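Local structure of putative capsular polysaccharide biosynthesis protein (Streptococcus pneumoniae serotype 4, 6EWJ) at residues Ile71-Glu76 with Thr98-Thr103; Ser161-Lys166 with Asp225-Lys230; Ser95-Thr98 with Thr103-Met106. The protein is probably a pyridoxal phosphate-dependent sugar aminotransferase of the DegT/DnrJ/EryC1 family, acting in teichoic acid biosynthesis in the pneumococcus. One frame throughout, in Å; residues are numbered along the deposited sequence.

Contact 1: residues Ile71-Glu76 with Thr98-Thr103; sequences ILRVLE and THVGAT
Arg73 and Val100 mark the closest approach of the two backbones, with CA atoms 7.0 Å apart, where the last turns of helices 64-74 and 92-99 lie beside each other. Val100 CG1 touches Arg73 CG at 3.7 Å. The same methyl sits 3.8 Å above the guanidinium plane, over its centre. The extended Arg73 chain brings the guanidinium alongside Val100, and the turn at chi4 (-77°) lays its face against CG1. On the other branch, Val100 CG2 meets Leu72 CD1 at 4.2 Å, the leucine lying crosswise to the valine. Both helices finish in a Schellman motif. Glu76 has positive phi after the first helix. Gly101 does the same after the second, with phi 87° and its N bonded to Thr98 O. Two helix C-termini thus pack together, in what is probably the large domain of a fold type I, pyridoxal phosphate-dependent enzyme. At the polar end, Arg73 NH1 donates to a water at 3.0 Å, which lies in the guanidinium plane at its edge. That water donates a weak bond to His99 O. The stronger partner of Arg73 is Glu69, one turn earlier, which takes NH2 in a salt bridge and also accepts from His99 ND1. One carboxylate thus links the two helices through Arg73 and His99. The imidazole is bonded through both nitrogens, with NE2 on Pro260 O of the second subunit, and stacks on that subunit's Tyr262. The His99 side chain lies about 5 Å from that of Thr65, which binds pyridoxal phosphate, although this apo chain holds none.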
ATOM      1  N   ILE A  71      -6.622  11.479   1.491  1.00 18.79           N
ATOM      2  CA  ILE A  71      -7.481  12.636   1.753  1.00 19.23           C
ATOM      3  C   ILE A  71      -6.624  13.919   1.826  1.00 19.56           C
ATOM      4  O   ILE A  71      -6.910  14.922   1.167  1.00 19.73           O
ATOM      5  CB  ILE A  71      -8.313  12.440   3.047  1.00 19.38           C
ATOM      6  CG1 ILE A  71      -9.333  11.309   2.836  1.00 19.10           C
ATOM      7  CG2 ILE A  71      -9.009  13.741   3.436  1.00 20.01           C
ATOM      8  CD1 ILE A  71     -10.006  10.809   4.095  1.00 19.10           C
ATOM      9  N   LEU A  72      -5.556  13.847   2.633  1.00 19.06           N
ATOM     10  CA  LEU A  72      -4.646  14.956   2.717  1.00 19.57           C
ATOM     11  C   LEU A  72      -4.036  15.305   1.389  1.00 19.91           C
ATOM     12  O   LEU A  72      -3.894  16.482   1.076  1.00 20.20           O
ATOM     13  CB  LEU A  72      -3.551  14.694   3.753  1.00 19.28           C
ATOM     14  CG  LEU A  72      -3.976  14.506   5.198  1.00 18.72           C
ATOM     15  CD1 LEU A  72      -2.710  14.387   6.046  1.00 18.60           C
ATOM     16  CD2 LEU A  72      -4.861  15.635   5.690  1.00 19.15           C
ATOM     17  N   ARG A  73      -3.647  14.297   0.596  1.00 19.91           N
ATOM     18  CA  ARG A  73      -3.058  14.591  -0.711  1.00 20.67           C
ATOM     19  C   ARG A  73      -4.083  15.153  -1.714  1.00 21.24           C
ATOM     20  O   ARG A  73      -3.746  16.014  -2.524  1.00 21.54           O
ATOM     21  CB  ARG A  73      -2.320  13.387  -1.291  1.00 20.65           C
ATOM     22  CG  ARG A  73      -1.120  12.986  -0.465  1.00 20.42           C
ATOM     23  CD  ARG A  73      -0.362  11.828  -1.072  1.00 20.39           C
ATOM     24  NE  ARG A  73       0.803  11.514  -0.256  1.00 20.56           N
ATOM     25  CZ  ARG A  73       1.949  12.176  -0.221  1.00 21.48           C
ATOM     26  NH1 ARG A  73       2.204  13.221  -1.004  1.00 22.35           N
ATOM     27  NH2 ARG A  73       2.901  11.761   0.614  1.00 21.90           N
ATOM     28  N   VAL A  74      -5.340  14.731  -1.611  1.00 21.34           N
ATOM     29  CA  VAL A  74      -6.413  15.271  -2.491  1.00 22.05           C
ATOM     30  C   VAL A  74      -6.642  16.759  -2.118  1.00 23.61           C
ATOM     31  O   VAL A  74      -6.702  17.642  -2.987  1.00 23.88           O
ATOM     32  CB  VAL A  74      -7.696  14.451  -2.371  1.00 21.76           C
ATOM     33  CG1 VAL A  74      -8.901  15.211  -2.912  1.00 22.45           C
ATOM     34  CG2 VAL A  74      -7.517  13.090  -3.058  1.00 21.16           C
ATOM     35  N   LEU A  75      -6.664  17.032  -0.817  1.00 23.77           N
ATOM     36  CA  LEU A  75      -6.710  18.421  -0.334  1.00 25.24           C
ATOM     37  C   LEU A  75      -5.449  19.277  -0.616  1.00 26.35           C
ATOM     38  O   LEU A  75      -5.472  20.493  -0.395  1.00 27.18           O
ATOM     39  CB  LEU A  75      -7.017  18.420   1.165  1.00 24.39           C
ATOM     40  CG  LEU A  75      -8.391  17.881   1.549  1.00 23.91           C
ATOM     41  CD1 LEU A  75      -8.493  17.788   3.047  1.00 23.35           C
ATOM     42  CD2 LEU A  75      -9.518  18.737   0.962  1.00 25.00           C
ATOM     43  N   GLU A  76      -4.384  18.645  -1.115  1.00 26.52           N
ATOM     44  CA  GLU A  76      -3.048  19.248  -1.327  1.00 28.02           C
ATOM     45  C   GLU A  76      -2.474  19.944  -0.072  1.00 27.67           C
ATOM     46  O   GLU A  76      -1.832  20.971  -0.156  1.00 29.05           O
ATOM     47  CB  GLU A  76      -3.047  20.149  -2.554  1.00 29.56           C
ATOM     48  CG  GLU A  76      -3.371  19.387  -3.835  1.00 30.38           C
ATOM     49  CD  GLU A  76      -3.501  20.301  -5.022  1.00 32.17           C
ATOM     50  OE1 GLU A  76      -4.444  21.047  -5.028  1.00 33.38           O
ATOM     51  OE2 GLU A  76      -2.691  20.311  -5.969  1.00 35.16           O
ATOM     52  N   THR A  98       2.989  14.168   8.580  1.00 19.97           N
ATOM     53  CA  THR A  98       4.419  14.324   8.284  1.00 20.88           C
ATOM     54  C   THR A  98       4.709  13.765   6.891  1.00 20.99           C
ATOM     55  O   THR A  98       5.588  14.289   6.186  1.00 22.02           O
ATOM     56  CB  THR A  98       5.331  13.687   9.345  1.00 21.09           C
ATOM     57  OG1 THR A  98       5.186  12.269   9.329  1.00 20.95           O
ATOM     58  CG2 THR A  98       4.983  14.210  10.748  1.00 21.40           C
ATOM     59  N   HIS A  99       3.979  12.734   6.473  1.00 20.35           N
ATOM     60  CA  HIS A  99       4.176  12.172   5.141  1.00 20.01           C
ATOM     61  C   HIS A  99       3.987  13.159   4.018  1.00 21.08           C
ATOM     62  O   HIS A  99       4.767  13.154   3.047  1.00 21.28           O
ATOM     63  CB  HIS A  99       3.284  10.981   4.874  1.00 18.89           C
ATOM     64  CG  HIS A  99       3.589   9.798   5.732  1.00 18.53           C
ATOM     65  ND1 HIS A  99       2.856   8.634   5.666  1.00 17.65           N
ATOM     66  CD2 HIS A  99       4.547   9.592   6.673  1.00 18.37           C
ATOM     67  CE1 HIS A  99       3.327   7.767   6.539  1.00 17.48           C
ATOM     68  NE2 HIS A  99       4.332   8.343   7.197  1.00 17.90           N
ATOM     69  N   VAL A 100       2.988  14.028   4.138  1.00 20.48           N
ATOM     70  CA  VAL A 100       2.728  15.035   3.116  1.00 21.14           C
ATOM     71  C   VAL A 100       3.534  16.304   3.332  1.00 22.16           C
ATOM     72  O   VAL A 100       3.450  17.251   2.559  1.00 22.97           O
ATOM     73  CB  VAL A 100       1.207  15.362   3.011  1.00 20.99           C
ATOM     74  CG1 VAL A 100       0.437  14.118   2.725  1.00 20.18           C
ATOM     75  CG2 VAL A 100       0.687  16.056   4.280  1.00 21.56           C
ATOM     76  N   GLY A 101       4.310  16.340   4.417  1.00 22.20           N
ATOM     77  CA  GLY A 101       5.198  17.442   4.715  1.00 23.27           C
ATOM     78  C   GLY A 101       4.579  18.594   5.477  1.00 23.30           C
ATOM     79  O   GLY A 101       5.196  19.627   5.579  1.00 24.12           O
ATOM     80  N   ALA A 102       3.353  18.420   5.958  1.00 22.82           N
ATOM     81  CA  ALA A 102       2.681  19.400   6.783  1.00 23.44           C
ATOM     82  C   ALA A 102       3.171  19.309   8.234  1.00 23.53           C
ATOM     83  O   ALA A 102       3.880  18.383   8.612  1.00 23.19           O
ATOM     84  CB  ALA A 102       1.171  19.195   6.742  1.00 22.45           C
ATOM     85  N   THR A 103       2.777  20.293   9.028  1.00 24.62           N
ATOM     86  CA  THR A 103       3.175  20.403  10.422  1.00 24.82           C
ATOM     87  C   THR A 103       2.049  19.936  11.328  1.00 24.55           C
ATOM     88  O   THR A 103       0.959  20.533  11.331  1.00 25.56           O
ATOM     89  CB  THR A 103       3.552  21.846  10.767  1.00 26.07           C
ATOM     90  OG1 THR A 103       4.519  22.314   9.829  1.00 27.06           O
ATOM     91  CG2 THR A 103       4.163  21.935  12.189  1.00 26.21           C
TER
HETATM   92  O   HOH W   1       4.899  14.255  -0.143  1.00 25.83           O

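Contact 2: residues Ser161-Lys166 with Asp225-Lys230; sequences SSKWQK and DEEMYK
Met228 of helix 225-236 packs on Trp164 of helix 163-168; Trp164 CA and Met228 CA are 9.6 Å apart. From CB, the methionine CG lies anti to the backbone N, and bends at chi2 (65°) and chi3 (79°) then bring SD and CE over the indole. SD stands over the five-membered ring, 4.5 Å from its centroid, in a Met-aromatic contact. The terminal CE goes further and lies over the six-membered ring. It is 3.4 Å from that centroid and only 9° off the normal, a well-centred CH-pi contact. Its nearest ring atom is Trp164 CE2, at 3.5 Å. Lys163 CE lies over the opposite face, so the indole has a methionine methyl centred on one side and a lysine methylene near the rim of the other. Beyond CE, Lys163 NZ makes a salt bridge with Glu227 OE2 at 2.9 Å, meeting the oxygen nearly along its C-O axis. The same ammonium makes a salt bridge with Glu231, its stronger partner, which accepts from Trp164 NE1 as well and should limit rotation of the ring. At the start of the shorter helix, Ser162 is the N-cap, its OG accepting from Gln165 N at 3.2 Å. Trp164 and Met228 both also pack on Val74 of helix 64-74. Met228 touches Trp217 of strand 213-217 as well, so the contact lies where three helices meet beside that strand of the central sheet.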
ATOM      1  N   SER A 161      -5.342  27.495  -0.582  1.00 44.54           N
ATOM      2  CA  SER A 161      -4.205  27.400  -1.526  1.00 44.69           C
ATOM      3  C   SER A 161      -4.219  26.100  -2.335  1.00 42.75           C
ATOM      4  O   SER A 161      -3.181  25.555  -2.652  1.00 42.93           O
ATOM      5  CB  SER A 161      -2.878  27.563  -0.779  1.00 45.00           C
ATOM      6  OG  SER A 161      -2.683  26.520   0.148  1.00 43.71           O
ATOM      7  N   SER A 162      -5.408  25.631  -2.696  1.00 41.63           N
ATOM      8  CA  SER A 162      -5.566  24.516  -3.632  1.00 40.63           C
ATOM      9  C   SER A 162      -7.009  24.500  -4.119  1.00 41.03           C
ATOM     10  O   SER A 162      -7.866  25.159  -3.510  1.00 41.58           O
ATOM     11  CB  SER A 162      -5.258  23.177  -2.957  1.00 38.63           C
ATOM     12  OG  SER A 162      -6.317  22.772  -2.096  1.00 36.84           O
ATOM     13  N   LYS A 163      -7.276  23.734  -5.177  1.00 39.93           N
ATOM     14  CA  LYS A 163      -8.617  23.599  -5.715  1.00 40.92           C
ATOM     15  C   LYS A 163      -9.642  23.295  -4.622  1.00 40.47           C
ATOM     16  O   LYS A 163     -10.572  24.072  -4.397  1.00 41.24           O
ATOM     17  CB  LYS A 163      -8.673  22.514  -6.784  1.00 41.26           C
ATOM     18  CG  LYS A 163     -10.066  22.330  -7.389  1.00 42.43           C
ATOM     19  CD  LYS A 163     -10.064  21.417  -8.601  1.00 42.64           C
ATOM     20  CE  LYS A 163     -10.081  19.960  -8.205  1.00 42.00           C
ATOM     21  NZ  LYS A 163     -10.059  19.059  -9.403  1.00 42.29           N
ATOM     22  N   TRP A 164      -9.445  22.188  -3.926  1.00 39.01           N
ATOM     23  CA  TRP A 164     -10.425  21.723  -2.956  1.00 38.83           C
ATOM     24  C   TRP A 164     -10.483  22.610  -1.718  1.00 37.98           C
ATOM     25  O   TRP A 164     -11.561  22.823  -1.169  1.00 38.92           O
ATOM     26  CB  TRP A 164     -10.197  20.256  -2.598  1.00 37.72           C
ATOM     27  CG  TRP A 164     -10.476  19.342  -3.732  1.00 38.21           C
ATOM     28  CD1 TRP A 164      -9.578  18.532  -4.367  1.00 37.90           C
ATOM     29  CD2 TRP A 164     -11.730  19.169  -4.417  1.00 39.39           C
ATOM     30  NE1 TRP A 164     -10.193  17.859  -5.398  1.00 38.47           N
ATOM     31  CE2 TRP A 164     -11.512  18.236  -5.455  1.00 39.04           C
ATOM     32  CE3 TRP A 164     -13.013  19.720  -4.261  1.00 40.26           C
ATOM     33  CZ2 TRP A 164     -12.541  17.810  -6.313  1.00 39.38           C
ATOM     34  CZ3 TRP A 164     -14.029  19.307  -5.114  1.00 40.77           C
ATOM     35  CH2 TRP A 164     -13.782  18.353  -6.130  1.00 40.38           C
ATOM     36  N   GLN A 165      -9.360  23.196  -1.317  1.00 37.30           N
ATOM     37  CA  GLN A 165      -9.385  24.156  -0.191  1.00 37.21           C
ATOM     38  C   GLN A 165     -10.216  25.397  -0.501  1.00 38.69           C
ATOM     39  O   GLN A 165     -10.861  25.950   0.395  1.00 38.49           O
ATOM     40  CB  GLN A 165      -7.980  24.598   0.212  1.00 36.44           C
ATOM     41  CG  GLN A 165      -7.144  23.500   0.855  1.00 34.85           C
ATOM     42  CD  GLN A 165      -5.680  23.915   0.965  1.00 34.20           C
ATOM     43  OE1 GLN A 165      -5.369  25.091   1.163  1.00 34.08           O
ATOM     44  NE2 GLN A 165      -4.780  22.962   0.775  1.00 33.33           N
ATOM     45  N   LYS A 166     -10.129  25.872  -1.744  1.00 40.17           N
ATOM     46  CA  LYS A 166     -10.978  26.988  -2.189  1.00 42.22           C
ATOM     47  C   LYS A 166     -12.444  26.634  -2.168  1.00 40.93           C
ATOM     48  O   LYS A 166     -13.254  27.485  -1.852  1.00 41.51           O
ATOM     49  CB  LYS A 166     -10.567  27.584  -3.537  1.00 44.42           C
ATOM     50  CG  LYS A 166     -10.918  29.050  -3.694  1.00 47.81           C
ATOM     51  CD  LYS A 166     -10.230  29.786  -4.860  1.00 50.29           C
ATOM     52  CE  LYS A 166      -8.791  29.379  -5.228  1.00 49.96           C
ATOM     53  NZ  LYS A 166      -8.732  28.301  -6.256  1.00 49.58           N
ATOM     54  N   ASP A 225     -18.977  14.329  -7.082  1.00 33.15           N
ATOM     55  CA  ASP A 225     -18.603  13.029  -6.467  1.00 32.89           C
ATOM     56  C   ASP A 225     -17.819  12.098  -7.407  1.00 32.17           C
ATOM     57  O   ASP A 225     -16.903  11.400  -6.964  1.00 31.12           O
ATOM     58  CB  ASP A 225     -19.836  12.295  -5.946  1.00 32.71           C
ATOM     59  CG  ASP A 225     -20.562  13.072  -4.868  1.00 33.33           C
ATOM     60  OD1 ASP A 225     -19.875  13.601  -3.955  1.00 32.30           O
ATOM     61  OD2 ASP A 225     -21.803  13.150  -4.932  1.00 32.43           O
ATOM     62  N   GLU A 226     -18.163  12.095  -8.695  1.00 33.97           N
ATOM     63  CA  GLU A 226     -17.421  11.266  -9.675  1.00 33.26           C
ATOM     64  C   GLU A 226     -16.012  11.787  -9.885  1.00 31.89           C
ATOM     65  O   GLU A 226     -15.063  10.984  -9.988  1.00 28.68           O
ATOM     66  CB  GLU A 226     -18.156  11.163 -11.019  1.00 35.80           C
ATOM     67  CG  GLU A 226     -19.396  10.289 -11.009  1.00 38.01           C
ATOM     68  CD  GLU A 226     -19.135   8.835 -10.634  1.00 38.36           C
ATOM     69  OE1 GLU A 226     -18.064   8.274 -10.923  1.00 40.30           O
ATOM     70  OE2 GLU A 226     -20.029   8.221 -10.024  1.00 42.16           O
ATOM     71  N   GLU A 227     -15.870  13.117  -9.965  1.00 32.12           N
ATOM     72  CA  GLU A 227     -14.544  13.760 -10.130  1.00 32.54           C
ATOM     73  C   GLU A 227     -13.667  13.456  -8.901  1.00 30.24           C
ATOM     74  O   GLU A 227     -12.484  13.126  -9.033  1.00 28.59           O
ATOM     75  CB  GLU A 227     -14.700  15.276 -10.349  1.00 34.44           C
ATOM     76  CG  GLU A 227     -13.415  16.101 -10.447  1.00 35.78           C
ATOM     77  CD  GLU A 227     -13.681  17.606 -10.523  1.00 38.91           C
ATOM     78  OE1 GLU A 227     -14.824  18.029 -10.840  1.00 41.04           O
ATOM     79  OE2 GLU A 227     -12.746  18.405 -10.267  1.00 41.24           O
ATOM     80  N   MET A 228     -14.255  13.572  -7.709  1.00 29.66           N
ATOM     81  CA  MET A 228     -13.517  13.343  -6.455  1.00 28.85           C
ATOM     82  C   MET A 228     -13.098  11.883  -6.359  1.00 26.85           C
ATOM     83  O   MET A 228     -11.985  11.566  -5.982  1.00 25.45           O
ATOM     84  CB  MET A 228     -14.382  13.716  -5.244  1.00 29.43           C
ATOM     85  CG  MET A 228     -13.727  13.503  -3.900  1.00 29.25           C
ATOM     86  SD  MET A 228     -12.273  14.555  -3.575  1.00 31.16           S
ATOM     87  CE  MET A 228     -13.037  16.098  -3.124  1.00 31.74           C
ATOM     88  N   TYR A 229     -14.022  11.000  -6.716  1.00 26.47           N
ATOM     89  CA  TYR A 229     -13.763   9.561  -6.734  1.00 25.90           C
ATOM     90  C   TYR A 229     -12.620   9.285  -7.671  1.00 25.48           C
ATOM     91  O   TYR A 229     -11.689   8.592  -7.303  1.00 25.43           O
ATOM     92  CB  TYR A 229     -14.991   8.774  -7.200  1.00 25.21           C
ATOM     93  CG  TYR A 229     -14.802   7.264  -7.286  1.00 24.56           C
ATOM     94  CD1 TYR A 229     -14.871   6.457  -6.145  1.00 23.68           C
ATOM     95  CD2 TYR A 229     -14.549   6.646  -8.496  1.00 24.82           C
ATOM     96  CE1 TYR A 229     -14.721   5.091  -6.215  1.00 23.23           C
ATOM     97  CE2 TYR A 229     -14.379   5.262  -8.576  1.00 24.62           C
ATOM     98  CZ  TYR A 229     -14.478   4.498  -7.440  1.00 24.13           C
ATOM     99  OH  TYR A 229     -14.291   3.137  -7.489  1.00 24.53           O
ATOM    100  N   LYS A 230     -12.692   9.826  -8.881  1.00 27.08           N
ATOM    101  CA  LYS A 230     -11.612   9.631  -9.877  1.00 27.48           C
ATOM    102  C   LYS A 230     -10.201  10.129  -9.398  1.00 26.80           C
ATOM    103  O   LYS A 230      -9.179   9.456  -9.636  1.00 25.94           O
ATOM    104  CB  LYS A 230     -12.020  10.273 -11.204  1.00 29.83           C
ATOM    105  CG  LYS A 230     -11.056  10.036 -12.337  1.00 31.81           C
ATOM    106  CD  LYS A 230     -11.615  10.475 -13.709  1.00 34.79           C
ATOM    107  CE  LYS A 230     -10.405  10.511 -14.720  1.00 35.69           C
ATOM    108  NZ  LYS A 230      -9.802   9.164 -14.977  1.00 36.01           N
TER

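Contact 3: residues Ser95-Thr98 with Thr103-Met106; sequences SVIT and TPVM
Thr98 OG1 donates to Ser95 O at 2.7 Å, in the carbonyl plane and on a lone pair. This bond runs back along helix 92-99, the helix of the beta-alpha-beta unit formed with strands 82-86 and 103-107. With OG1 turned back to that carbonyl (chi1 67°), CG2 is left to meet the strand, and it touches Pro104 CG. The threonine lies crosswise to the proline ring. Ile97 carries the larger share of the packing. Its CG2, anti to the backbone N, rests over the start of the strand, 3.6 Å from Pro104 N and 3.8 Å from Thr103 C. The other branch runs antiparallel alongside the proline, and its CD1 comes to 4.1 Å from Pro104 CB. No hydrogen bond joins the two segments; apolar packing holds the end of the helix on the first residues of the strand. Ile97 also packs on Val83 and Val85 of strand 82-86, so it spans both strands of the unit from one side of the sheet. Thr103 and Val105 are tied to strand 82-86 by backbone bonds, while Val105 points its side chain away from the helix. Thr98 also packs on Pro260 of the second subunit. On the proline ring, CG is the atom shared by the two helix residues, with Ile97 CG2 and Thr98 CG2 each 3.8 Å from it.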
ATOM      1  N   SER A  95       1.100  10.533  11.734  1.00 19.20           N
ATOM      2  CA  SER A  95       2.204  10.234  10.837  1.00 19.05           C
ATOM      3  C   SER A  95       1.931  10.660   9.402  1.00 18.52           C
ATOM      4  O   SER A  95       2.827  11.138   8.717  1.00 19.47           O
ATOM      5  CB  SER A  95       2.508   8.740  10.832  1.00 18.72           C
ATOM      6  OG  SER A  95       1.412   7.994  10.382  1.00 17.65           O
ATOM      7  N   VAL A  96       0.691  10.554   8.974  1.00 17.12           N
ATOM      8  CA  VAL A  96       0.343  10.963   7.601  1.00 17.11           C
ATOM      9  C   VAL A  96       0.538  12.454   7.348  1.00 17.69           C
ATOM     10  O   VAL A  96       0.755  12.862   6.218  1.00 18.14           O
ATOM     11  CB  VAL A  96      -1.108  10.532   7.216  1.00 16.44           C
ATOM     12  CG1 VAL A  96      -1.294   9.003   7.309  1.00 15.87           C
ATOM     13  CG2 VAL A  96      -2.142  11.242   8.024  1.00 16.57           C
ATOM     14  N   ILE A  97       0.427  13.264   8.407  1.00 18.04           N
ATOM     15  CA  ILE A  97       0.656  14.697   8.322  1.00 18.78           C
ATOM     16  C   ILE A  97       2.096  14.920   7.940  1.00 19.73           C
ATOM     17  O   ILE A  97       2.410  15.719   7.025  1.00 20.50           O
ATOM     18  CB  ILE A  97       0.361  15.400   9.646  1.00 19.06           C
ATOM     19  CG1 ILE A  97      -1.109  15.154  10.068  1.00 18.76           C
ATOM     20  CG2 ILE A  97       0.647  16.890   9.519  1.00 19.80           C
ATOM     21  CD1 ILE A  97      -1.403  15.476  11.505  1.00 19.26           C
ATOM     22  N   THR A  98       2.989  14.168   8.580  1.00 19.97           N
ATOM     23  CA  THR A  98       4.419  14.324   8.284  1.00 20.88           C
ATOM     24  C   THR A  98       4.709  13.765   6.891  1.00 20.99           C
ATOM     25  O   THR A  98       5.588  14.289   6.186  1.00 22.02           O
ATOM     26  CB  THR A  98       5.331  13.687   9.345  1.00 21.09           C
ATOM     27  OG1 THR A  98       5.186  12.269   9.329  1.00 20.95           O
ATOM     28  CG2 THR A  98       4.983  14.210  10.748  1.00 21.40           C
ATOM     29  N   THR A 103       2.777  20.293   9.028  1.00 24.62           N
ATOM     30  CA  THR A 103       3.175  20.403  10.422  1.00 24.82           C
ATOM     31  C   THR A 103       2.049  19.936  11.328  1.00 24.55           C
ATOM     32  O   THR A 103       0.959  20.533  11.331  1.00 25.56           O
ATOM     33  CB  THR A 103       3.552  21.846  10.767  1.00 26.07           C
ATOM     34  OG1 THR A 103       4.519  22.314   9.829  1.00 27.06           O
ATOM     35  CG2 THR A 103       4.163  21.935  12.189  1.00 26.21           C
ATOM     36  N   PRO A 104       2.275  18.843  12.089  1.00 23.76           N
ATOM     37  CA  PRO A 104       1.222  18.484  13.059  1.00 23.10           C
ATOM     38  C   PRO A 104       1.121  19.517  14.176  1.00 24.21           C
ATOM     39  O   PRO A 104       2.146  20.067  14.576  1.00 24.00           O
ATOM     40  CB  PRO A 104       1.711  17.163  13.642  1.00 22.37           C
ATOM     41  CG  PRO A 104       2.797  16.684  12.689  1.00 22.31           C
ATOM     42  CD  PRO A 104       3.416  17.918  12.131  1.00 22.92           C
ATOM     43  N   VAL A 105      -0.106  19.811  14.612  1.00 23.75           N
ATOM     44  CA  VAL A 105      -0.375  20.631  15.764  1.00 24.58           C
ATOM     45  C   VAL A 105      -1.279  19.810  16.697  1.00 24.43           C
ATOM     46  O   VAL A 105      -2.401  19.475  16.343  1.00 24.36           O
ATOM     47  CB  VAL A 105      -1.117  21.929  15.384  1.00 25.22           C
ATOM     48  CG1 VAL A 105      -1.443  22.731  16.620  1.00 26.07           C
ATOM     49  CG2 VAL A 105      -0.297  22.769  14.437  1.00 25.72           C
ATOM     50  N   MET A 106      -0.779  19.479  17.879  1.00 24.09           N
ATOM     51  CA  MET A 106      -1.497  18.624  18.810  1.00 22.92           C
ATOM     52  C   MET A 106      -2.294  19.483  19.772  1.00 23.14           C
ATOM     53  O   MET A 106      -1.852  20.596  20.125  1.00 23.71           O
ATOM     54  CB  MET A 106      -0.508  17.733  19.577  1.00 23.04           C
ATOM     55  CG  MET A 106       0.267  16.788  18.675  1.00 23.14           C
ATOM     56  SD  MET A 106       1.242  15.609  19.635  1.00 23.17           S
ATOM     57  CE  MET A 106       2.276  15.039  18.288  1.00 23.22           C
TER

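Overall arrangement
Contacts 1 and 3 are neighbours, with centres 9 Å apart. They share Thr98 and Thr103 and both use helix 92-99: contact 1 sets it against helix 64-74, contact 3 against strand 103-107, an outermost strand of the seven-stranded sheet within this chain. Both end on the same stretch before contact 2 begins. The centre of contact 2 is 14 Å from contact 1 and 21 Å from contact 3, which it does not touch. Contact 1 is the bridge, since Leu75 O probably accepts from Ser162 OG and Gln165 NE2. Contacts 1 and 3 lie at the subunit interface, contact 1 near pyridoxal phosphate-binding residues. Contact 2 lies away from the annotated sites.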